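Local coordinates for protein Aac(6')-ib (Escherichia coli, PDB 1V0C) that probably transfers an acetyl group from acetyl-CoA to the 6'-amino group of aminoglycosides such as kanamycin B, and so confers resistance to these antibiotics, at residues D24-R29 against G132-R137; Y92-V97 against G116-L121; G104-E109 against K151-P156. The protein carries 2 engineered substitutions. All coordinates share one frame; numbering follows the deposited sequence. Where two conformers were deposited one is given.

From the N terminus, the chain enters the sheet as edge strand 26-30. Contact 1 closes a loop of 102 residues when this strand meets helix 131-144, which covers one side of the sheet and carries acetyl-CoA at its start. Contact 2 falls wholly within that loop, pairing central strands 88-97 and 114-121 of the GNAT fold beneath kanamycin. Contact 3 crosses both: residues 104-109, in the loop between those two strands, meet strand 151-154, beyond helix 131-144. Contacts 1 and 2 touch through Leu135 on Ala93 and Val136 on Ile117. Contacts 2 and 3 touch along neighbouring strands 114-121 and 151-154, and both line the kanamycin pocket.

Contact 1 (D24-R29 against G132-R137); sequences DSVTLR and GTKLVR. With ACO (acetyl coenzyme *a), chain B.
On the helix whose Lys134 and Leu135 lie against Val26, phosphate oxygen O1A of acetyl-CoA is gripped twice by Thr133: OG1 donates to O1A at 2.7 Å, and the Thr133 N to O1A distance is 3.1 Å. The hydroxyl stands beside the backbone N (chi1 -57°), which lets one residue offer both donors to one oxygen. The second phosphate is held by Gly132 N, 3.0 Å from O4A. Gly132 has no side chain, and a beta carbon there would collide with cofactor oxygen O6A. Gly128 N and Gly130 N add further bonds to the cofactor.

The contact with strand 26-29 is made by aliphatic carbon, including CB and CD of Lys134, and the segments run at 49° to one another. Val26 points into the contact and straddles two consecutive helix residues. Its CG1 sits over the backbone of Leu135, 3.8 Å from Leu135 CA, while its CG2 meets Lys134 CB at 3.9 Å. Leu135 continues the seam further along the strand, its CD2 lying 4.2 Å from CD2 of Leu28. Lys134 starts toward the strand and runs past Asp24, with CD 3.8 Å from Asp24 O, and its end then turns away. Beyond the strand, Leu135 also packs on Ala83, Gln119 and Leu121, while Thr27 pairs through its backbone with Met84.

The two sides of this helical turn therefore have different chemistry: aliphatic side chains of Val26, Leu28, Leu135 and the stem of Lys134 join it to the edge strand, while backbone N-H groups and a hydroxyl receive the pyrophosphate. This is the glycine-rich cofactor loop and helix start characteristic of GNAT acetyltransferases, where the positive end of the helix dipole would probably favour the phosphate charge.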
loop_
_atom_site.group_PDB
_atom_site.type_symbol
_atom_site.label_atom_id
_atom_site.label_comp_id
_atom_site.label_asym_id
_atom_site.label_seq_id
_atom_site.Cartn_x
_atom_site.Cartn_y
_atom_site.Cartn_z
ATOM N N ASP A 24 1.277 -7.171 -18.784
ATOM C CA ASP A 24 -0.181 -7.506 -18.814
ATOM C C ASP A 24 -0.922 -7.088 -17.519
ATOM O O ASP A 24 -0.826 -5.936 -17.076
ATOM C CB ASP A 24 -0.367 -9.007 -19.117
ATOM C CG ASP A 24 -1.813 -9.372 -19.483
ATOM O OD1 ASP A 24 -2.244 -10.489 -19.095
ATOM O OD2 ASP A 24 -2.515 -8.557 -20.144
ATOM N N SER A 25 -1.634 -8.039 -16.917
ATOM C CA SER A 25 -2.591 -7.781 -15.849
ATOM C C SER A 25 -2.000 -8.024 -14.448
ATOM O O SER A 25 -1.504 -9.115 -14.157
ATOM C CB SER A 25 -3.810 -8.670 -16.088
ATOM O OG SER A 25 -4.866 -8.379 -15.203
ATOM N N VAL A 26 -2.049 -7.004 -13.588
ATOM C CA VAL A 26 -1.572 -7.130 -12.205
ATOM C C VAL A 26 -2.730 -7.518 -11.281
ATOM O O VAL A 26 -3.723 -6.814 -11.212
ATOM C CB VAL A 26 -0.874 -5.830 -11.697
ATOM C CG1 VAL A 26 -0.530 -5.933 -10.195
ATOM C CG2 VAL A 26 0.377 -5.539 -12.502
ATOM N N THR A 27 -2.599 -8.654 -10.597
ATOM C CA THR A 27 -3.599 -9.105 -9.635
ATOM C C THR A 27 -3.024 -9.174 -8.215
ATOM O O THR A 27 -1.796 -9.108 -8.018
ATOM C CB THR A 27 -4.189 -10.492 -10.008
ATOM O OG1 THR A 27 -3.137 -11.457 -10.089
ATOM C CG2 THR A 27 -4.941 -10.436 -11.360
ATOM N N LEU A 28 -3.921 -9.291 -7.238
ATOM C CA LEU A 28 -3.536 -9.405 -5.852
ATOM C C LEU A 28 -4.038 -10.701 -5.242
ATOM O O LEU A 28 -5.220 -11.042 -5.407
ATOM C CB LEU A 28 -4.070 -8.224 -5.049
ATOM C CG LEU A 28 -3.570 -6.839 -5.482
ATOM C CD1 LEU A 28 -4.582 -5.806 -5.076
ATOM C CD2 LEU A 28 -2.187 -6.537 -4.925
ATOM N N ARG A 29 -3.139 -11.421 -4.560
ATOM C CA ARG A 29 -3.511 -12.537 -3.672
ATOM C C ARG A 29 -3.094 -12.211 -2.243
ATOM O O ARG A 29 -2.169 -11.412 -2.027
ATOM C CB ARG A 29 -2.828 -13.845 -4.101
ATOM C CG ARG A 29 -1.298 -13.801 -4.160
ATOM C CD ARG A 29 -0.758 -15.222 -4.315
ATOM N NE ARG A 29 0.700 -15.307 -4.363
ATOM C CZ ARG A 29 1.500 -15.455 -3.309
ATOM N NH1 ARG A 29 1.009 -15.481 -2.067
ATOM N NH2 ARG A 29 2.807 -15.544 -3.506
ATOM N N GLY A 132 3.502 -0.079 -11.119
ATOM C CA GLY A 132 3.057 0.427 -9.813
ATOM C C GLY A 132 1.657 1.028 -9.859
ATOM O O GLY A 132 0.838 0.786 -8.955
ATOM N N THR A 133 1.379 1.794 -10.920
ATOM C CA THR A 133 0.043 2.360 -11.143
ATOM C C THR A 133 -1.019 1.267 -11.284
ATOM O O THR A 133 -2.080 1.333 -10.656
ATOM C CB THR A 133 0.024 3.346 -12.368
ATOM O OG1 THR A 133 0.990 4.377 -12.138
ATOM C CG2 THR A 133 -1.354 4.009 -12.548
ATOM N N LYS A 134 -0.715 0.253 -12.092
ATOM C CA LYS A 134 -1.574 -0.930 -12.201
ATOM C C LYS A 134 -1.794 -1.636 -10.863
ATOM O O LYS A 134 -2.895 -2.029 -10.572
ATOM C CB LYS A 134 -0.998 -1.928 -13.204
ATOM C CG LYS A 134 -1.089 -1.456 -14.638
ATOM C CD LYS A 134 -0.506 -2.486 -15.581
ATOM C CE LYS A 134 -0.313 -1.895 -16.975
ATOM N NZ LYS A 134 -1.420 -0.957 -17.366
ATOM N N LEU A 135 -0.738 -1.836 -10.079
ATOM C CA LEU A 135 -0.868 -2.446 -8.760
ATOM C C LEU A 135 -1.821 -1.610 -7.897
ATOM O O LEU A 135 -2.722 -2.143 -7.257
ATOM C CB LEU A 135 0.507 -2.553 -8.078
ATOM C CG LEU A 135 0.675 -3.387 -6.800
ATOM C CD1 LEU A 135 2.138 -3.438 -6.380
ATOM C CD2 LEU A 135 -0.148 -2.897 -5.648
ATOM N N VAL A 136 -1.608 -0.297 -7.867
ATOM C CA VAL A 136 -2.450 0.580 -7.056
ATOM C C VAL A 136 -3.923 0.544 -7.507
ATOM O O VAL A 136 -4.804 0.504 -6.665
ATOM C CB VAL A 136 -1.911 2.038 -6.982
ATOM C CG1 VAL A 136 -2.836 2.919 -6.137
ATOM C CG2 VAL A 136 -0.489 2.057 -6.381
ATOM N N ARG A 137 -4.177 0.574 -8.821
ATOM C CA ARG A 137 -5.537 0.539 -9.369
ATOM C C ARG A 137 -6.229 -0.754 -8.937
ATOM O O ARG A 137 -7.405 -0.759 -8.572
ATOM C CB ARG A 137 -5.528 0.645 -10.915
ATOM C CG ARG A 137 -4.981 1.968 -11.483
ATOM C CD ARG A 137 -5.340 2.175 -12.962
ATOM N NE ARG A 137 -4.950 3.505 -13.445
ATOM C CZ ARG A 137 -4.232 3.742 -14.547
ATOM N NH1 ARG A 137 -3.798 2.742 -15.315
ATOM N NH2 ARG A 137 -3.926 4.989 -14.877
HETATM N N1A ACO B . 11.182 10.839 -9.414
HETATM C C2A ACO B . 10.017 11.403 -9.731
HETATM N N3A ACO B . 9.182 10.834 -10.595
HETATM C C4A ACO B . 9.514 9.663 -11.174
HETATM C C5A ACO B . 10.725 9.043 -10.873
HETATM C C6A ACO B . 11.574 9.661 -9.961
HETATM N N6A ACO B . 12.743 9.089 -9.647
HETATM N N7A ACO B . 10.803 7.916 -11.581
HETATM C C8A ACO B . 9.682 7.824 -12.303
HETATM N N9A ACO B . 8.903 8.889 -12.058
HETATM C C1B ACO B . 7.587 9.173 -12.634
HETATM C C2B ACO B . 7.234 8.183 -13.742
HETATM O O2B ACO B . 7.651 8.685 -15.020
HETATM C C3B ACO B . 5.721 8.162 -13.620
HETATM O O3B ACO B . 5.191 9.417 -14.060
HETATM P P3B ACO B . 4.804 9.657 -15.609
HETATM O O7A ACO B . 3.747 10.905 -15.550
HETATM O O8A ACO B . 3.968 8.332 -16.048
HETATM O O9A ACO B . 5.997 9.930 -16.461
HETATM C C4B ACO B . 5.538 8.088 -12.099
HETATM O O4B ACO B . 6.629 8.898 -11.562
HETATM C C5B ACO B . 5.567 6.672 -11.490
HETATM O O5B ACO B . 4.532 5.805 -12.049
HETATM P P1A ACO B . 4.843 4.209 -12.207
HETATM O O1A ACO B . 3.557 3.478 -12.327
HETATM O O2A ACO B . 5.867 3.986 -13.256
HETATM O O3A ACO B . 5.537 3.950 -10.749
HETATM P P2A ACO B . 6.318 2.600 -10.438
HETATM O O4A ACO B . 5.956 1.614 -11.478
HETATM O O5A ACO B . 7.769 2.883 -10.221
HETATM O O6A ACO B . 5.662 2.244 -9.000
HETATM C CBP ACO B . 6.213 2.376 -6.580
HETATM C CCP ACO B . 5.673 3.128 -7.827
HETATM C CDP ACO B . 6.310 3.408 -5.417
HETATM C CEP ACO B . 5.228 1.259 -6.185
HETATM C CAP ACO B . 7.593 1.755 -6.953
HETATM O OAP ACO B . 8.404 2.720 -7.647
HETATM C C9P ACO B . 8.346 1.148 -5.743
HETATM O O9P ACO B . 8.092 -0.004 -5.397
HETATM N N8P ACO B . 9.271 1.936 -5.150
HETATM C C7P ACO B . 10.089 1.543 -3.979
HETATM C C6P ACO B . 9.205 1.412 -2.720
HETATM C C5P ACO B . 8.350 2.670 -2.392
HETATM O O5P ACO B . 8.723 3.795 -2.748
HETATM N N4P ACO B . 7.220 2.374 -1.718
HETATM C C3P ACO B . 6.213 3.111 -1.195
HETATM C C2P ACO B . 5.870 4.476 -1.201
HETATM S S1P ACO B . 5.130 5.139 0.390
HETATM C C ACO B . 3.622 4.307 0.589
HETATM O O ACO B . 3.513 3.126 0.192
HETATM C CH3 ACO B . 2.480 5.097 1.242
#

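Contact 2 (Y92-V97 against G116-L121); sequences YAQSYV and GIDQLL. With KNC (kanamycin c), chain C.
Gln94 NE2 donates to Asp118 OD2 at 2.8 Å, in the plane of its own amide but from above the carboxylate, 41° out of that plane. The other carboxylate oxygen, OD1, is taken up by kanamycin C: Asp118 OD1 accepts from the ligand amine N2 at 2.6 Å and from the ligand hydroxyl O1 at 2.7 Å. The Gln94 amide bridges the two as well, since NE2 also reaches O10 of the ligand at 3.1 Å. Its rotation is fixed by Tyr92, whose OH donates to Gln94 OE1 at 2.9 Å, in the carbonyl plane on a lone pair. Tyr92, Gln94 and Asp118 thus form a hydrogen-bonded chain that ends on the antibiotic.

These side chains share one face of an antiparallel ladder. Tyr92-Leu120, Gln94-Asp118 and Tyr96-Gly116 are its hydrogen-bonded pairs, each with two backbone bonds. Tyr96 places its CG between backbone N and carbonyl carbon (chi1 57°), which lays the ring across the partner strand onto Gly116. Gly116 CA makes a CH-pi contact with the Tyr96 ring, 3.6 Å from its centroid and 23° off the normal. Ligand amine N3 lies over the opposite face, and the Tyr96 hydroxyl is bonded to Gln153. At the other end Tyr92 CB packs on Leu120 CG at 4.0 Å. The reverse face bears Ala93, Ser95, Ile117 and Gln119, with Ala93 CB 3.7 Å from Gln119 CB; Leu139 and Leu143 of helix 131-144 cover part of it.

This face thus gives kanamycin an amide and a carboxylate held by their own bonds, beside the Tyr96 ring. O1 is the 6'-hydroxyl that kanamycin C carries where kanamycin B has the acetyl-accepting amine, so Asp118 sits where the reacting group would probably be held, while Leu121 N binds the pantetheine arm of acetyl-CoA.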
loop_
_atom_site.group_PDB
_atom_site.type_symbol
_atom_site.label_atom_id
_atom_site.label_comp_id
_atom_site.label_asym_id
_atom_site.label_seq_id
_atom_site.Cartn_x
_atom_site.Cartn_y
_atom_site.Cartn_z
ATOM N N TYR A 92 4.848 -6.351 -3.059
ATOM C CA TYR A 92 4.098 -6.481 -1.819
ATOM C C TYR A 92 3.187 -5.269 -1.685
ATOM O O TYR A 92 3.571 -4.154 -2.055
ATOM C CB TYR A 92 5.067 -6.577 -0.617
ATOM C CG TYR A 92 4.396 -6.441 0.760
ATOM C CD1 TYR A 92 3.839 -7.560 1.400
ATOM C CD2 TYR A 92 4.328 -5.211 1.410
ATOM C CE1 TYR A 92 3.227 -7.451 2.645
ATOM C CE2 TYR A 92 3.717 -5.091 2.658
ATOM C CZ TYR A 92 3.154 -6.229 3.263
ATOM O OH TYR A 92 2.548 -6.147 4.491
ATOM N N ALA A 93 1.968 -5.495 -1.198
ATOM C CA ALA A 93 1.083 -4.412 -0.810
ATOM C C ALA A 93 0.418 -4.753 0.509
ATOM O O ALA A 93 0.358 -5.918 0.913
ATOM C CB ALA A 93 0.025 -4.124 -1.906
ATOM N N GLN A 94 -0.079 -3.727 1.179
ATOM C CA GLN A 94 -0.918 -3.895 2.343
ATOM C C GLN A 94 -2.052 -2.870 2.335
ATOM O O GLN A 94 -1.908 -1.762 1.788
ATOM C CB GLN A 94 -0.111 -3.796 3.649
ATOM C CG GLN A 94 0.770 -2.562 3.748
ATOM C CD GLN A 94 1.545 -2.479 5.043
ATOM O OE1 GLN A 94 2.072 -3.478 5.532
ATOM N NE2 GLN A 94 1.653 -1.267 5.589
ATOM N N SER A 95 -3.181 -3.257 2.938
ATOM C CA SER A 95 -4.251 -2.318 3.244
ATOM C C SER A 95 -4.477 -2.366 4.740
ATOM O O SER A 95 -4.156 -3.357 5.384
ATOM C CB SER A 95 -5.526 -2.652 2.457
ATOM O OG SER A 95 -6.031 -3.921 2.854
ATOM N N TYR A 96 -4.989 -1.289 5.314
ATOM C CA TYR A 96 -5.205 -1.258 6.735
ATOM C C TYR A 96 -6.441 -0.401 7.031
ATOM O O TYR A 96 -6.771 0.507 6.262
ATOM C CB TYR A 96 -3.944 -0.735 7.497
ATOM C CG TYR A 96 -3.475 0.642 7.048
ATOM C CD1 TYR A 96 -4.054 1.797 7.584
ATOM C CD2 TYR A 96 -2.466 0.790 6.082
ATOM C CE1 TYR A 96 -3.666 3.076 7.169
ATOM C CE2 TYR A 96 -2.058 2.090 5.654
ATOM C CZ TYR A 96 -2.678 3.222 6.207
ATOM O OH TYR A 96 -2.329 4.515 5.830
ATOM N N VAL A 97 -7.098 -0.683 8.152
ATOM C CA VAL A 97 -8.155 0.188 8.665
ATOM C C VAL A 97 -7.480 1.337 9.406
ATOM O O VAL A 97 -6.798 1.122 10.401
ATOM C CB VAL A 97 -9.150 -0.619 9.564
ATOM C CG1 VAL A 97 -10.276 0.268 10.134
ATOM C CG2 VAL A 97 -9.707 -1.784 8.772
ATOM N N GLY A 116 -6.202 2.628 4.319
ATOM C CA GLY A 116 -4.945 3.104 3.758
ATOM C C GLY A 116 -4.219 1.987 3.027
ATOM O O GLY A 116 -4.501 0.811 3.259
ATOM N N ILE A 117 -3.324 2.373 2.116
ATOM C CA ILE A 117 -2.477 1.438 1.362
ATOM C C ILE A 117 -0.993 1.839 1.361
ATOM O O ILE A 117 -0.634 3.046 1.450
ATOM C CB ILE A 117 -2.965 1.246 -0.093
ATOM C CG1 ILE A 117 -2.926 2.577 -0.863
ATOM C CG2 ILE A 117 -4.388 0.637 -0.112
ATOM C CD1 ILE A 117 -3.139 2.411 -2.373
ATOM N N ASP A 118 -0.149 0.807 1.293
ATOM C CA ASP A 118 1.295 0.907 1.073
ATOM C C ASP A 118 1.678 -0.207 0.108
ATOM O O ASP A 118 1.054 -1.260 0.106
ATOM C CB ASP A 118 2.075 0.679 2.376
ATOM C CG ASP A 118 1.638 1.590 3.487
ATOM O OD1 ASP A 118 2.032 2.768 3.454
ATOM O OD2 ASP A 118 0.933 1.119 4.416
ATOM N N GLN A 119 2.686 0.010 -0.724
ATOM C CA GLN A 119 3.093 -1.032 -1.647
ATOM C C GLN A 119 4.522 -0.830 -2.145
ATOM O O GLN A 119 5.090 0.248 -1.984
ATOM C CB GLN A 119 2.096 -1.200 -2.813
ATOM C CG GLN A 119 2.100 -0.082 -3.861
ATOM C CD GLN A 119 1.770 1.278 -3.261
ATOM O OE1 GLN A 119 0.721 1.464 -2.594
ATOM N NE2 GLN A 119 2.659 2.249 -3.501
ATOM N N LEU A 120 5.086 -1.878 -2.729
ATOM C CA LEU A 120 6.416 -1.817 -3.315
ATOM C C LEU A 120 6.472 -2.793 -4.495
ATOM O O LEU A 120 5.739 -3.780 -4.528
ATOM C CB LEU A 120 7.486 -2.182 -2.264
ATOM C CG LEU A 120 7.483 -3.597 -1.639
ATOM C CD1 LEU A 120 8.414 -4.583 -2.393
ATOM C CD2 LEU A 120 7.829 -3.570 -0.153
ATOM N N LEU A 121 7.343 -2.502 -5.452
ATOM C CA LEU A 121 7.683 -3.434 -6.506
ATOM C C LEU A 121 9.027 -4.126 -6.182
ATOM O O LEU A 121 10.009 -3.476 -5.797
ATOM C CB LEU A 121 7.710 -2.715 -7.864
ATOM C CG LEU A 121 6.358 -2.217 -8.420
ATOM C CD1 LEU A 121 6.545 -1.322 -9.675
ATOM C CD2 LEU A 121 5.438 -3.410 -8.735
HETATM C C2 KNC C . 6.269 0.771 6.126
HETATM C C3 KNC C . 7.242 1.974 5.948
HETATM C C4 KNC C . 7.178 2.493 4.508
HETATM C C5 KNC C . 5.720 2.794 4.189
HETATM C C6 KNC C . 5.700 2.930 2.747
HETATM C C7 KNC C . 0.664 3.142 8.529
HETATM C C8 KNC C . 1.102 1.668 8.567
HETATM C C9 KNC C . 2.575 1.506 8.130
HETATM C C10 KNC C . 2.890 2.220 6.786
HETATM C C11 KNC C . 2.380 3.711 6.732
HETATM C C12 KNC C . 0.881 3.768 7.125
HETATM C C13 KNC C . 0.596 -0.042 10.246
HETATM C C14 KNC C . -0.262 -0.084 11.530
HETATM C C15 KNC C . 0.578 0.292 12.763
HETATM C C16 KNC C . 1.833 -0.595 12.881
HETATM C C17 KNC C . 2.655 -0.565 11.573
HETATM C C18 KNC C . 3.953 -1.436 11.712
HETATM N N2 KNC C . 2.671 4.351 5.409
HETATM N N3 KNC C . -0.732 3.281 9.067
HETATM N N4 KNC C . -0.201 0.186 14.000
HETATM C C1 KNC C . 4.810 1.138 5.718
HETATM O O5 KNC C . 4.799 1.686 4.415
HETATM O O7 KNC C . 8.605 1.687 6.338
HETATM O O8 KNC C . 7.935 3.706 4.341
HETATM O O9 KNC C . 4.290 2.142 6.611
HETATM O O1 KNC C . 4.416 3.460 2.425
HETATM O O10 KNC C . 2.921 0.107 8.031
HETATM O O11 KNC C . 0.991 1.339 9.943
HETATM O O12 KNC C . 1.782 -0.914 10.404
HETATM O O13 KNC C . -1.375 0.796 11.403
HETATM O O14 KNC C . 2.620 -0.106 13.976
HETATM O O15 KNC C . 4.044 -2.406 10.647
HETATM N N6 KNC C . 6.239 0.354 7.522
HETATM O O HOH W 1 -0.924 4.712 3.843
#

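Contact 3 (G104-E109 against K151-P156); sequences GWWEEE and KIQTDP. Engineered in segment 104-109: Trp105 (natural residue Arg). With KNC (kanamycin c), chain C.
The aminoglycoside pocket is closed on one flank where Trp105 and Trp106, in the loop after strand 88-97, meet Gln153 and Asp155 at the end of strand 151-154. Gln153, extended beyond CG, drives its amide nitrogen against the Trp106 indole: NE2 lies 3.1 Å above the ring plane, over its centre, with amide and ring planes 71° apart. That nitrogen is bonded to Tyr96 OH, and Gln153 OE1 to Tyr187 OH, so the amide is held from both ends.

Asp155 meets the same indole at its edge, OD2 standing 3.5 Å from Trp106 CZ2. Its carboxylate turns both oxygens to kanamycin C, OD1 accepting from amine N2 at 2.7 Å and OD2 more weakly from the same amine at 3.1 Å. The engineered Trp105 lays one face along the ligand, 3.5 Å beneath C7, and its CZ3 comes 3.6 Å from Asp155 OD2.

Toward the start of the strand the link is made by water. One bridges Glu109 OE1 to Gln153 OE1, and a second, 2.7 Å from Glu109 OE1, passes on to Lys151 NZ. A type I turn from Trp106 to Glu109 brings the carboxylate there, and Asp111 N binds its OE2.

Strand 151-154 lies between 114-121 and 183-191, while the Trp106 ring meets that of Tyr96 of strand 88-97 with planes about 10° apart, and Pro156 leans on helix 161-169.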
loop_
_atom_site.group_PDB
_atom_site.type_symbol
_atom_site.label_atom_id
_atom_site.label_comp_id
_atom_site.label_asym_id
_atom_site.label_seq_id
_atom_site.Cartn_x
_atom_site.Cartn_y
_atom_site.Cartn_z
ATOM N N GLY A 104 0.095 6.099 17.645
ATOM C CA GLY A 104 0.169 7.478 17.112
ATOM C C GLY A 104 -0.349 7.646 15.685
ATOM O O GLY A 104 -0.397 8.773 15.149
ATOM N N TRP A 105 -0.751 6.530 15.072
ATOM C CA TRP A 105 -1.258 6.514 13.690
ATOM C C TRP A 105 -2.733 6.921 13.543
ATOM O O TRP A 105 -3.616 6.362 14.210
ATOM C CB TRP A 105 -1.047 5.137 13.084
ATOM C CG TRP A 105 0.374 4.829 12.803
ATOM C CD1 TRP A 105 1.215 4.048 13.556
ATOM C CD2 TRP A 105 1.141 5.282 11.684
ATOM N NE1 TRP A 105 2.458 3.996 12.969
ATOM C CE2 TRP A 105 2.439 4.736 11.817
ATOM C CE3 TRP A 105 0.860 6.106 10.584
ATOM C CZ2 TRP A 105 3.459 4.991 10.888
ATOM C CZ3 TRP A 105 1.855 6.348 9.664
ATOM C CH2 TRP A 105 3.148 5.800 9.824
ATOM N N TRP A 106 -2.984 7.903 12.675
ATOM C CA TRP A 106 -4.363 8.289 12.246
ATOM C C TRP A 106 -5.305 8.612 13.404
ATOM O O TRP A 106 -6.477 8.257 13.385
ATOM C CB TRP A 106 -4.961 7.235 11.270
ATOM C CG TRP A 106 -3.921 6.852 10.286
ATOM C CD1 TRP A 106 -3.336 5.619 10.132
ATOM C CD2 TRP A 106 -3.232 7.738 9.392
ATOM N NE1 TRP A 106 -2.340 5.678 9.181
ATOM C CE2 TRP A 106 -2.250 6.965 8.709
ATOM C CE3 TRP A 106 -3.348 9.112 9.095
ATOM C CZ2 TRP A 106 -1.398 7.515 7.742
ATOM C CZ3 TRP A 106 -2.496 9.657 8.134
ATOM C CH2 TRP A 106 -1.532 8.856 7.473
ATOM N N GLU A 107 -4.789 9.328 14.400
ATOM C CA GLU A 107 -5.575 9.621 15.620
ATOM C C GLU A 107 -6.778 10.547 15.439
ATOM O O GLU A 107 -7.675 10.542 16.271
ATOM C CB GLU A 107 -4.672 10.147 16.721
ATOM C CG GLU A 107 -3.704 9.105 17.220
ATOM C CD GLU A 107 -2.860 9.625 18.351
ATOM O OE1 GLU A 107 -2.756 10.873 18.497
ATOM O OE2 GLU A 107 -2.308 8.786 19.091
ATOM N N GLU A 108 -6.799 11.326 14.361
ATOM C CA GLU A 108 -7.946 12.187 14.073
ATOM C C GLU A 108 -9.018 11.496 13.214
ATOM O O GLU A 108 -10.055 12.088 12.931
ATOM C CB GLU A 108 -7.493 13.464 13.357
ATOM C CG GLU A 108 -6.465 14.314 14.119
ATOM C CD GLU A 108 -5.866 15.430 13.243
ATOM O OE1 GLU A 108 -4.718 15.863 13.547
ATOM O OE2 GLU A 108 -6.527 15.865 12.244
ATOM N N GLU A 109 -8.759 10.266 12.770
ATOM C CA GLU A 109 -9.745 9.550 11.958
ATOM C C GLU A 109 -10.994 9.243 12.797
ATOM O O GLU A 109 -10.889 8.891 13.962
ATOM C CB GLU A 109 -9.157 8.256 11.350
ATOM C CG GLU A 109 -10.083 7.579 10.321
ATOM C CD GLU A 109 -10.576 8.545 9.243
ATOM O OE1 GLU A 109 -9.796 8.889 8.347
ATOM O OE2 GLU A 109 -11.746 8.974 9.276
ATOM N N LYS A 151 -13.375 5.459 1.484
ATOM C CA LYS A 151 -12.264 6.298 1.002
ATOM C C LYS A 151 -10.948 5.583 1.235
ATOM O O LYS A 151 -10.748 4.904 2.247
ATOM C CB LYS A 151 -12.279 7.654 1.727
ATOM C CG LYS A 151 -11.127 8.640 1.417
ATOM C CD LYS A 151 -11.396 9.997 2.118
ATOM C CE LYS A 151 -10.894 9.978 3.565
ATOM N NZ LYS A 151 -11.183 11.233 4.340
ATOM N N ILE A 152 -10.058 5.698 0.262
ATOM C CA ILE A 152 -8.738 5.119 0.417
ATOM C C ILE A 152 -7.749 6.261 0.635
ATOM O O ILE A 152 -7.828 7.294 -0.020
ATOM C CB ILE A 152 -8.372 4.187 -0.771
ATOM C CG1 ILE A 152 -9.437 3.083 -0.896
ATOM C CG2 ILE A 152 -7.002 3.544 -0.553
ATOM C CD1 ILE A 152 -9.477 2.403 -2.215
ATOM N N GLN A 153 -6.839 6.072 1.583
ATOM C CA GLN A 153 -5.807 7.081 1.848
ATOM C C GLN A 153 -4.452 6.450 1.598
ATOM O O GLN A 153 -4.318 5.220 1.577
ATOM C CB GLN A 153 -5.881 7.575 3.290
ATOM C CG GLN A 153 -5.516 6.513 4.327
ATOM C CD GLN A 153 -5.511 7.054 5.742
ATOM O OE1 GLN A 153 -6.383 7.842 6.129
ATOM N NE2 GLN A 153 -4.526 6.645 6.523
ATOM N N THR A 154 -3.459 7.302 1.368
ATOM C CA THR A 154 -2.051 6.867 1.363
ATOM C C THR A 154 -1.173 8.028 1.835
ATOM O O THR A 154 -1.607 9.176 1.840
ATOM C CB THR A 154 -1.624 6.254 0.000
ATOM O OG1 THR A 154 -0.348 5.626 0.141
ATOM C CG2 THR A 154 -1.574 7.298 -1.118
ATOM N N ASP A 155 0.048 7.725 2.271
ATOM C CA ASP A 155 0.855 8.738 2.954
ATOM C C ASP A 155 2.336 8.651 2.571
ATOM O O ASP A 155 3.149 8.464 3.440
ATOM C CB ASP A 155 0.728 8.572 4.472
ATOM C CG ASP A 155 1.257 7.244 4.957
ATOM O OD1 ASP A 155 1.236 6.251 4.186
ATOM O OD2 ASP A 155 1.695 7.182 6.118
ATOM N N PRO A 156 2.672 8.786 1.274
ATOM C CA PRO A 156 4.078 8.699 0.839
ATOM C C PRO A 156 4.864 9.841 1.481
ATOM O O PRO A 156 4.282 10.875 1.801
ATOM C CB PRO A 156 3.997 8.900 -0.679
ATOM C CG PRO A 156 2.687 9.611 -0.908
ATOM C CD PRO A 156 1.769 9.089 0.148
HETATM C C2 KNC C . 6.269 0.771 6.126
HETATM C C3 KNC C . 7.242 1.974 5.948
HETATM C C4 KNC C . 7.178 2.493 4.508
HETATM C C5 KNC C . 5.720 2.794 4.189
HETATM C C6 KNC C . 5.700 2.930 2.747
HETATM C C7 KNC C . 0.664 3.142 8.529
HETATM C C8 KNC C . 1.102 1.668 8.567
HETATM C C9 KNC C . 2.575 1.506 8.130
HETATM C C10 KNC C . 2.890 2.220 6.786
HETATM C C11 KNC C . 2.380 3.711 6.732
HETATM C C12 KNC C . 0.881 3.768 7.125
HETATM C C13 KNC C . 0.596 -0.042 10.246
HETATM C C14 KNC C . -0.262 -0.084 11.530
HETATM C C15 KNC C . 0.578 0.292 12.763
HETATM C C16 KNC C . 1.833 -0.595 12.881
HETATM C C17 KNC C . 2.655 -0.565 11.573
HETATM C C18 KNC C . 3.953 -1.436 11.712
HETATM N N2 KNC C . 2.671 4.351 5.409
HETATM N N3 KNC C . -0.732 3.281 9.067
HETATM N N4 KNC C . -0.201 0.186 14.000
HETATM C C1 KNC C . 4.810 1.138 5.718
HETATM O O5 KNC C . 4.799 1.686 4.415
HETATM O O7 KNC C . 8.605 1.687 6.338
HETATM O O8 KNC C . 7.935 3.706 4.341
HETATM O O9 KNC C . 4.290 2.142 6.611
HETATM O O1 KNC C . 4.416 3.460 2.425
HETATM O O10 KNC C . 2.921 0.107 8.031
HETATM O O11 KNC C . 0.991 1.339 9.943
HETATM O O12 KNC C . 1.782 -0.914 10.404
HETATM O O13 KNC C . -1.375 0.796 11.403
HETATM O O14 KNC C . 2.620 -0.106 13.976
HETATM O O15 KNC C . 4.044 -2.406 10.647
HETATM N N6 KNC C . 6.239 0.354 7.522
HETATM O O HOH W 2 -6.984 8.587 8.619
HETATM O O HOH W 3 -9.583 10.772 6.464
#